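Folylpolyglutamate synthase protein FOLC (Mycobacterium tuberculosis, PDB 2VOS) probably catalyses the ATP-dependent addition of L-glutamate to dihydropteroate and to tetrahydrofolate, making dihydrofolate and folylpolyglutamates, with magnesium as cofactor. Local coordinates at residues L266-A271 with A367-F372; Y124-P129 with F163-V168. All blocks are in the same frame, centred on the assembly; numbering follows the deposited sequence.

Interaction 1 of 2, residues L266-A271 with A367-F372; sequences LRRQIA and AHEFDF
Arg268 and Glu369 form a salt bridge between the two domains of a Mur-ligase-type enzyme, a compact example of how charged side chains can tie separately folded units together. Arg268 stands on an outer strand of the small antiparallel sheet in the middle domain; Glu369 lies by the C-terminal end of helix 356-368, in the glutamate ligase domain. The two side chains meet at about a right angle. Arg268 presents the edge of its guanidinium, and NH2 donates to Glu369 OE2 over 2.7 Å with an N-H...O angle of 165°. The acceptor lies almost in the guanidinium plane, whereas the donor approaches OE2 from above the carboxylate plane, 36° out of it, the two flat groups being turned 38° apart. The grip is therefore one-pronged, with the second guanidinium nitrogen joined through water.

Beyond CG the Glu369 chain is extended, and it carries the carboxylate across to the strand. Ile270, two residues along from Arg268, lays its CD1 methyl 3.6 Å from Glu369 CD, adding an apolar touch beside the charged pair. Both charged groups have second partners: Arg268 NE bonds Gln275 OE1 on the adjacent strand, and Glu369 OE1 accepts from Gly295 N, a second link to the middle-domain side. The bound ADP lies about 11 Å from the Arg268 side chain, so the bridge is near the nucleotide without touching it. A single water accepts from Arg268 NH1 at 2.8 Å and donates to Glu369 OE2, also at 2.8 Å.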
ATOM      1  N   LEU A 266      10.236  -7.308 -19.409  1.00 40.24           N
ATOM      2  CA  LEU A 266      10.598  -8.114 -20.565  1.00 40.37           C
ATOM      3  C   LEU A 266      10.632  -9.612 -20.214  1.00 40.72           C
ATOM      4  O   LEU A 266      10.111 -10.436 -20.971  1.00 40.62           O
ATOM      5  CB  LEU A 266      11.941  -7.648 -21.150  1.00 39.72           C
ATOM      6  CG  LEU A 266      11.945  -6.230 -21.724  1.00 40.29           C
ATOM      7  CD1 LEU A 266      13.284  -5.890 -22.361  1.00 39.16           C
ATOM      8  CD2 LEU A 266      10.838  -6.037 -22.766  1.00 40.64           C
ATOM      9  N   ARG A 267      11.264  -9.967 -19.096  1.00 40.54           N
ATOM     10  CA  ARG A 267      11.397 -11.380 -18.722  1.00 42.49           C
ATOM     11  C   ARG A 267      11.373 -11.453 -17.188  1.00 42.61           C
ATOM     12  O   ARG A 267      11.771 -10.503 -16.497  1.00 42.52           O
ATOM     13  CB  ARG A 267      12.733 -11.981 -19.192  1.00 42.67           C
ATOM     14  CG  ARG A 267      13.195 -11.562 -20.561  1.00 47.37           C
ATOM     15  CD  ARG A 267      14.344 -12.443 -21.193  1.00 53.32           C
ATOM     16  NE  ARG A 267      14.009 -12.717 -22.616  1.00 55.74           N
ATOM     17  CZ  ARG A 267      14.136 -11.828 -23.608  1.00 58.74           C
ATOM     18  NH1 ARG A 267      14.634 -10.602 -23.352  1.00 58.08           N
ATOM     19  NH2 ARG A 267      13.761 -12.153 -24.855  1.00 56.71           N
ATOM     20  N   ARG A 268      10.995 -12.605 -16.667  1.00 42.44           N
ATOM     21  CA  ARG A 268      10.934 -12.794 -15.242  1.00 44.00           C
ATOM     22  C   ARG A 268      11.053 -14.274 -14.936  1.00 44.64           C
ATOM     23  O   ARG A 268      10.493 -15.098 -15.674  1.00 45.47           O
ATOM     24  CB  ARG A 268       9.620 -12.207 -14.781  1.00 44.57           C
ATOM     25  CG  ARG A 268       8.843 -12.992 -13.886  1.00 49.42           C
ATOM     26  CD  ARG A 268       7.523 -12.194 -13.560  1.00 49.30           C
ATOM     27  NE  ARG A 268       7.409 -12.332 -12.143  1.00 50.61           N
ATOM     28  CZ  ARG A 268       6.819 -13.347 -11.516  1.00 49.16           C
ATOM     29  NH1 ARG A 268       6.185 -14.284 -12.211  1.00 45.13           N
ATOM     30  NH2 ARG A 268       6.845 -13.378 -10.182  1.00 41.67           N
ATOM     31  N   GLN A 269      11.857 -14.627 -13.941  1.00 43.16           N
ATOM     32  CA  GLN A 269      12.007 -16.008 -13.512  1.00 44.36           C
ATOM     33  C   GLN A 269      11.813 -16.019 -11.997  1.00 43.16           C
ATOM     34  O   GLN A 269      12.385 -15.189 -11.310  1.00 41.74           O
ATOM     35  CB  GLN A 269      13.422 -16.488 -13.714  1.00 44.56           C
ATOM     36  CG  GLN A 269      13.788 -17.006 -15.056  1.00 54.72           C
ATOM     37  CD  GLN A 269      14.914 -17.983 -14.889  1.00 65.19           C
ATOM     38  OE1 GLN A 269      15.424 -18.168 -13.763  1.00 69.17           O
ATOM     39  NE2 GLN A 269      15.302 -18.645 -15.982  1.00 69.02           N
ATOM     40  N   ILE A 270      11.079 -16.995 -11.491  1.00 41.77           N
ATOM     41  CA  ILE A 270      11.022 -17.252 -10.067  1.00 42.68           C
ATOM     42  C   ILE A 270      12.424 -17.624  -9.570  1.00 41.51           C
ATOM     43  O   ILE A 270      13.195 -18.311 -10.271  1.00 39.22           O
ATOM     44  CB  ILE A 270      10.088 -18.450  -9.781  1.00 43.50           C
ATOM     45  CG1 ILE A 270       8.758 -18.210 -10.472  1.00 47.00           C
ATOM     46  CG2 ILE A 270       9.922 -18.680  -8.291  1.00 47.18           C
ATOM     47  CD1 ILE A 270       8.268 -16.828 -10.339  1.00 45.53           C
ATOM     48  N   ALA A 271      12.738 -17.220  -8.334  1.00 39.75           N
ATOM     49  CA  ALA A 271      14.072 -17.415  -7.788  1.00 39.08           C
ATOM     50  C   ALA A 271      13.890 -17.672  -6.286  1.00 39.98           C
ATOM     51  O   ALA A 271      12.860 -17.314  -5.707  1.00 39.63           O
ATOM     52  CB  ALA A 271      14.896 -16.167  -7.981  1.00 38.73           C
ATOM     53  N   ALA A 367      -0.189 -20.308  -5.967  1.00 42.96           N
ATOM     54  CA  ALA A 367      -0.307 -21.445  -6.882  1.00 42.92           C
ATOM     55  C   ALA A 367       0.890 -21.547  -7.856  1.00 43.15           C
ATOM     56  O   ALA A 367       1.328 -22.657  -8.246  1.00 43.41           O
ATOM     57  CB  ALA A 367      -1.615 -21.319  -7.662  1.00 42.37           C
ATOM     58  N   HIS A 368       1.408 -20.406  -8.275  1.00 42.05           N
ATOM     59  CA  HIS A 368       2.436 -20.416  -9.282  1.00 41.30           C
ATOM     60  C   HIS A 368       3.871 -20.433  -8.785  1.00 42.18           C
ATOM     61  O   HIS A 368       4.747 -20.870  -9.510  1.00 43.50           O
ATOM     62  CB  HIS A 368       2.283 -19.207 -10.200  1.00 41.59           C
ATOM     63  CG  HIS A 368       0.980 -19.159 -10.930  1.00 40.88           C
ATOM     64  ND1 HIS A 368       0.513 -18.006 -11.525  1.00 40.23           N
ATOM     65  CD2 HIS A 368       0.064 -20.119 -11.197  1.00 44.09           C
ATOM     66  CE1 HIS A 368      -0.646 -18.258 -12.107  1.00 43.81           C
ATOM     67  NE2 HIS A 368      -0.929 -19.534 -11.933  1.00 43.81           N
ATOM     68  N   GLU A 369       4.129 -19.960  -7.580  1.00 40.60           N
ATOM     69  CA  GLU A 369       5.470 -19.718  -7.155  1.00 42.08           C
ATOM     70  C   GLU A 369       5.835 -20.616  -5.989  1.00 42.78           C
ATOM     71  O   GLU A 369       6.925 -20.554  -5.478  1.00 43.71           O
ATOM     72  CB  GLU A 369       5.622 -18.225  -6.772  1.00 41.08           C
ATOM     73  CG  GLU A 369       5.390 -17.337  -7.993  1.00 42.79           C
ATOM     74  CD  GLU A 369       5.813 -15.851  -7.832  1.00 42.00           C
ATOM     75  OE1 GLU A 369       6.608 -15.456  -6.942  1.00 39.13           O
ATOM     76  OE2 GLU A 369       5.386 -15.092  -8.716  1.00 39.78           O
ATOM     77  N   PHE A 370       4.897 -21.462  -5.565  1.00 43.35           N
ATOM     78  CA  PHE A 370       5.106 -22.375  -4.450  1.00 42.32           C
ATOM     79  C   PHE A 370       4.438 -23.671  -4.822  1.00 44.03           C
ATOM     80  O   PHE A 370       3.718 -23.765  -5.813  1.00 42.22           O
ATOM     81  CB  PHE A 370       4.466 -21.833  -3.208  1.00 41.52           C
ATOM     82  CG  PHE A 370       5.027 -20.511  -2.783  1.00 42.42           C
ATOM     83  CD1 PHE A 370       6.126 -20.445  -1.943  1.00 42.43           C
ATOM     84  CD2 PHE A 370       4.469 -19.313  -3.237  1.00 40.52           C
ATOM     85  CE1 PHE A 370       6.683 -19.213  -1.552  1.00 44.47           C
ATOM     86  CE2 PHE A 370       5.042 -18.084  -2.838  1.00 39.33           C
ATOM     87  CZ  PHE A 370       6.139 -18.048  -2.018  1.00 39.59           C
ATOM     88  N   ASP A 371       4.678 -24.691  -4.033  1.00 46.41           N
ATOM     89  CA  ASP A 371       4.077 -25.985  -4.319  1.00 48.36           C
ATOM     90  C   ASP A 371       3.471 -26.495  -3.026  1.00 48.42           C
ATOM     91  O   ASP A 371       4.028 -27.404  -2.408  1.00 48.59           O
ATOM     92  CB  ASP A 371       5.163 -26.956  -4.762  1.00 49.40           C
ATOM     93  CG  ASP A 371       4.582 -28.274  -5.274  1.00 53.77           C
ATOM     94  OD1 ASP A 371       3.318 -28.405  -5.384  1.00 55.39           O
ATOM     95  OD2 ASP A 371       5.412 -29.146  -5.602  1.00 58.09           O
ATOM     96  N   PHE A 372       2.371 -25.893  -2.588  1.00 48.42           N
ATOM     97  CA  PHE A 372       1.790 -26.299  -1.314  1.00 48.34           C
ATOM     98  C   PHE A 372       0.880 -27.470  -1.576  1.00 49.06           C
ATOM     99  O   PHE A 372       0.244 -27.531  -2.631  1.00 49.42           O
ATOM    100  CB  PHE A 372       1.002 -25.149  -0.720  1.00 48.53           C
ATOM    101  CG  PHE A 372       1.876 -24.061  -0.187  1.00 48.43           C
ATOM    102  CD1 PHE A 372       1.959 -22.840  -0.825  1.00 47.82           C
ATOM    103  CD2 PHE A 372       2.624 -24.280   0.937  1.00 48.23           C
ATOM    104  CE1 PHE A 372       2.786 -21.835  -0.328  1.00 46.29           C
ATOM    105  CE2 PHE A 372       3.475 -23.265   1.441  1.00 50.52           C
ATOM    106  CZ  PHE A 372       3.556 -22.059   0.789  1.00 47.63           C
TER
HETATM  107  O   HOH W   1       4.718 -16.346 -11.073  1.00 41.24           O

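Interaction 2 of 2, residues Y124-P129 with F163-V168; sequences YREIEP and FADAPV
The first torsion of Asp165 sets CG beside the backbone N and anti to the carbonyl carbon (chi1 -71°), while Glu126, with an unusual chi1 of 99°, runs extended beyond CG; together these torsions send two carboxylates toward one another from opposite directions. The contact illustrates how neighbouring helices can meet through polar ends at the surface while their apolar sides pack beneath. Glu126 belongs to helix 117-140 and Asp165 to the C-terminal part of helix 151-165. Their CA atoms are 10.5 Å apart; the extended Glu126 covers most of the gap and the shorter Asp165 the rest.

The carboxylate planes are turned 72° apart, and a single oxygen from each group leads the approach. The modelled separation of 2.3 Å between Glu126 OE2 and Asp165 OD2 is too short to trust, which leaves the exact spacing doubtful. Below this exposed pair, Ile127 provides apolar packing between the helices, resting on Ala157, Met158 and Ala161 of helix 151-165, while Phe163 seats that helix on Ile108 and Ile110 of the large sheet. The contact lies away from the nucleotide and metal sites.

Two ionised carboxylates placed this close would be expected to repel, so the arrangement is consistent with a proton held by one of the acids, although the doubtful spacing leaves that inference tentative.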
ATOM      1  N   TYR A 124       4.250  15.972  15.813  1.00 41.89           N
ATOM      2  CA  TYR A 124       2.881  16.341  16.145  1.00 42.05           C
ATOM      3  C   TYR A 124       2.887  17.604  17.047  1.00 42.79           C
ATOM      4  O   TYR A 124       2.193  18.592  16.768  1.00 42.87           O
ATOM      5  CB  TYR A 124       2.187  15.177  16.880  1.00 41.22           C
ATOM      6  CG  TYR A 124       0.860  15.614  17.412  1.00 42.56           C
ATOM      7  CD1 TYR A 124      -0.233  15.764  16.551  1.00 45.28           C
ATOM      8  CD2 TYR A 124       0.698  15.931  18.738  1.00 41.36           C
ATOM      9  CE1 TYR A 124      -1.444  16.211  16.999  1.00 46.84           C
ATOM     10  CE2 TYR A 124      -0.490  16.357  19.206  1.00 43.28           C
ATOM     11  CZ  TYR A 124      -1.572  16.514  18.336  1.00 46.38           C
ATOM     12  OH  TYR A 124      -2.789  16.981  18.815  1.00 47.93           O
ATOM     13  N   ARG A 125       3.694  17.591  18.108  1.00 42.24           N
ATOM     14  CA  ARG A 125       3.744  18.712  19.029  1.00 43.31           C
ATOM     15  C   ARG A 125       4.157  19.978  18.315  1.00 44.55           C
ATOM     16  O   ARG A 125       3.646  21.060  18.592  1.00 44.90           O
ATOM     17  CB  ARG A 125       4.745  18.458  20.145  1.00 43.93           C
ATOM     18  CG  ARG A 125       4.349  17.404  21.204  1.00 48.93           C
ATOM     19  CD  ARG A 125       5.313  17.591  22.415  1.00 58.48           C
ATOM     20  NE  ARG A 125       4.844  16.931  23.630  1.00 65.96           N
ATOM     21  CZ  ARG A 125       4.038  17.510  24.519  1.00 69.32           C
ATOM     22  NH1 ARG A 125       3.616  18.767  24.322  1.00 69.64           N
ATOM     23  NH2 ARG A 125       3.653  16.835  25.604  1.00 70.97           N
ATOM     24  N   GLU A 126       5.108  19.880  17.394  1.00 45.25           N
ATOM     25  CA  GLU A 126       5.562  21.103  16.731  1.00 46.15           C
ATOM     26  C   GLU A 126       4.486  21.716  15.828  1.00 45.32           C
ATOM     27  O   GLU A 126       4.360  22.940  15.804  1.00 46.02           O
ATOM     28  CB  GLU A 126       6.875  20.903  15.986  1.00 47.38           C
ATOM     29  CG  GLU A 126       6.739  20.671  14.516  1.00 52.59           C
ATOM     30  CD  GLU A 126       8.121  20.417  13.868  1.00 58.11           C
ATOM     31  OE1 GLU A 126       9.136  20.800  14.472  1.00 62.24           O
ATOM     32  OE2 GLU A 126       8.192  19.836  12.786  1.00 57.42           O
ATOM     33  N   ILE A 127       3.686  20.902  15.114  1.00 43.54           N
ATOM     34  CA  ILE A 127       2.595  21.490  14.339  1.00 42.55           C
ATOM     35  C   ILE A 127       1.287  21.743  15.112  1.00 42.37           C
ATOM     36  O   ILE A 127       0.460  22.552  14.669  1.00 42.29           O
ATOM     37  CB  ILE A 127       2.297  20.752  13.040  1.00 42.90           C
ATOM     38  CG1 ILE A 127       1.637  19.409  13.318  1.00 42.65           C
ATOM     39  CG2 ILE A 127       3.592  20.595  12.167  1.00 39.83           C
ATOM     40  CD1 ILE A 127       0.946  18.854  12.031  1.00 41.82           C
ATOM     41  N   GLU A 128       1.133  21.148  16.289  1.00 41.52           N
ATOM     42  CA  GLU A 128      -0.182  21.160  16.974  1.00 42.57           C
ATOM     43  C   GLU A 128      -0.767  22.583  17.179  1.00 43.23           C
ATOM     44  O   GLU A 128      -1.984  22.789  17.003  1.00 44.38           O
ATOM     45  CB  GLU A 128      -0.115  20.438  18.333  1.00 42.67           C
ATOM     46  CG  GLU A 128      -1.513  20.272  19.011  1.00 43.18           C
ATOM     47  CD  GLU A 128      -1.414  19.634  20.400  1.00 41.81           C
ATOM     48  OE1 GLU A 128      -0.701  20.199  21.229  1.00 42.30           O
ATOM     49  OE2 GLU A 128      -2.051  18.586  20.662  1.00 44.52           O
ATOM     50  N   PRO A 129       0.070  23.558  17.618  1.00 42.99           N
ATOM     51  CA  PRO A 129      -0.592  24.874  17.801  1.00 42.42           C
ATOM     52  C   PRO A 129      -1.238  25.414  16.467  1.00 42.90           C
ATOM     53  O   PRO A 129      -2.255  26.117  16.502  1.00 41.44           O
ATOM     54  CB  PRO A 129       0.541  25.805  18.300  1.00 42.24           C
ATOM     55  CG  PRO A 129       1.670  24.910  18.755  1.00 43.87           C
ATOM     56  CD  PRO A 129       1.487  23.545  18.061  1.00 42.44           C
ATOM     57  N   PHE A 163       9.457  16.115   6.658  1.00 37.59           N
ATOM     58  CA  PHE A 163      10.359  16.033   5.506  1.00 39.51           C
ATOM     59  C   PHE A 163      11.185  17.319   5.410  1.00 39.32           C
ATOM     60  O   PHE A 163      12.345  17.279   4.981  1.00 39.68           O
ATOM     61  CB  PHE A 163       9.598  15.814   4.172  1.00 38.83           C
ATOM     62  CG  PHE A 163       8.844  14.492   4.114  1.00 40.79           C
ATOM     63  CD1 PHE A 163       9.201  13.434   4.968  1.00 40.51           C
ATOM     64  CD2 PHE A 163       7.777  14.322   3.216  1.00 40.42           C
ATOM     65  CE1 PHE A 163       8.503  12.214   4.887  1.00 39.18           C
ATOM     66  CE2 PHE A 163       7.081  13.112   3.114  1.00 35.99           C
ATOM     67  CZ  PHE A 163       7.429  12.067   3.956  1.00 37.13           C
ATOM     68  N   ALA A 164      10.563  18.453   5.734  1.00 40.54           N
ATOM     69  CA  ALA A 164      11.293  19.746   5.726  1.00 40.44           C
ATOM     70  C   ALA A 164      12.275  19.860   6.929  1.00 39.87           C
ATOM     71  O   ALA A 164      13.348  20.458   6.798  1.00 39.00           O
ATOM     72  CB  ALA A 164      10.286  20.928   5.707  1.00 39.53           C
ATOM     73  N   ASP A 165      11.880  19.330   8.097  1.00 39.55           N
ATOM     74  CA  ASP A 165      12.751  19.252   9.291  1.00 40.84           C
ATOM     75  C   ASP A 165      13.998  18.453   9.053  1.00 39.93           C
ATOM     76  O   ASP A 165      15.022  18.729   9.675  1.00 39.24           O
ATOM     77  CB  ASP A 165      12.013  18.543  10.460  1.00 41.61           C
ATOM     78  CG  ASP A 165      10.883  19.395  11.054  1.00 49.65           C
ATOM     79  OD1 ASP A 165      10.875  20.642  10.863  1.00 55.81           O
ATOM     80  OD2 ASP A 165       9.997  18.813  11.730  1.00 49.99           O
ATOM     81  N   ALA A 166      13.921  17.418   8.188  1.00 39.60           N
ATOM     82  CA  ALA A 166      15.034  16.438   8.097  1.00 39.16           C
ATOM     83  C   ALA A 166      16.385  17.033   7.666  1.00 38.80           C
ATOM     84  O   ALA A 166      17.417  16.800   8.353  1.00 40.49           O
ATOM     85  CB  ALA A 166      14.650  15.219   7.192  1.00 39.37           C
ATOM     86  N   PRO A 167      16.447  17.696   6.490  1.00 36.79           N
ATOM     87  CA  PRO A 167      15.486  17.763   5.409  1.00 36.24           C
ATOM     88  C   PRO A 167      15.756  16.649   4.439  1.00 36.55           C
ATOM     89  O   PRO A 167      16.788  16.034   4.519  1.00 38.05           O
ATOM     90  CB  PRO A 167      15.837  19.101   4.705  1.00 36.26           C
ATOM     91  CG  PRO A 167      17.283  19.260   4.920  1.00 36.19           C
ATOM     92  CD  PRO A 167      17.655  18.500   6.194  1.00 36.95           C
ATOM     93  N   VAL A 168      14.866  16.417   3.493  1.00 35.53           N
ATOM     94  CA  VAL A 168      15.055  15.371   2.501  1.00 35.96           C
ATOM     95  C   VAL A 168      15.420  16.000   1.136  1.00 36.39           C
ATOM     96  O   VAL A 168      15.290  17.220   0.947  1.00 36.35           O
ATOM     97  CB  VAL A 168      13.779  14.506   2.350  1.00 36.42           C
ATOM     98  CG1 VAL A 168      13.346  13.900   3.724  1.00 34.43           C
ATOM     99  CG2 VAL A 168      12.638  15.309   1.762  1.00 36.59           C
TER

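Both interactions lie at the surface, on opposite sides of the chain's centre, with centres 43 Å apart and no elements in common. Their chemistry differs with their place in the fold. Interaction 1 joins different domains, strand to the end of a helix, and pairs opposite charges near the nucleotide site; interaction 2 joins two adjacent helices, of which 151-165 lies against the large sheet, and brings two acidic groups together away from the nucleotide and metal sites. The former buries 145 Å², about twice the 73 Å² of the latter, and adds an aliphatic touch to its polar bond. A complementary charge pair thus bridges the domains, whereas the acidic pair sits at the rim of apolar helix packing.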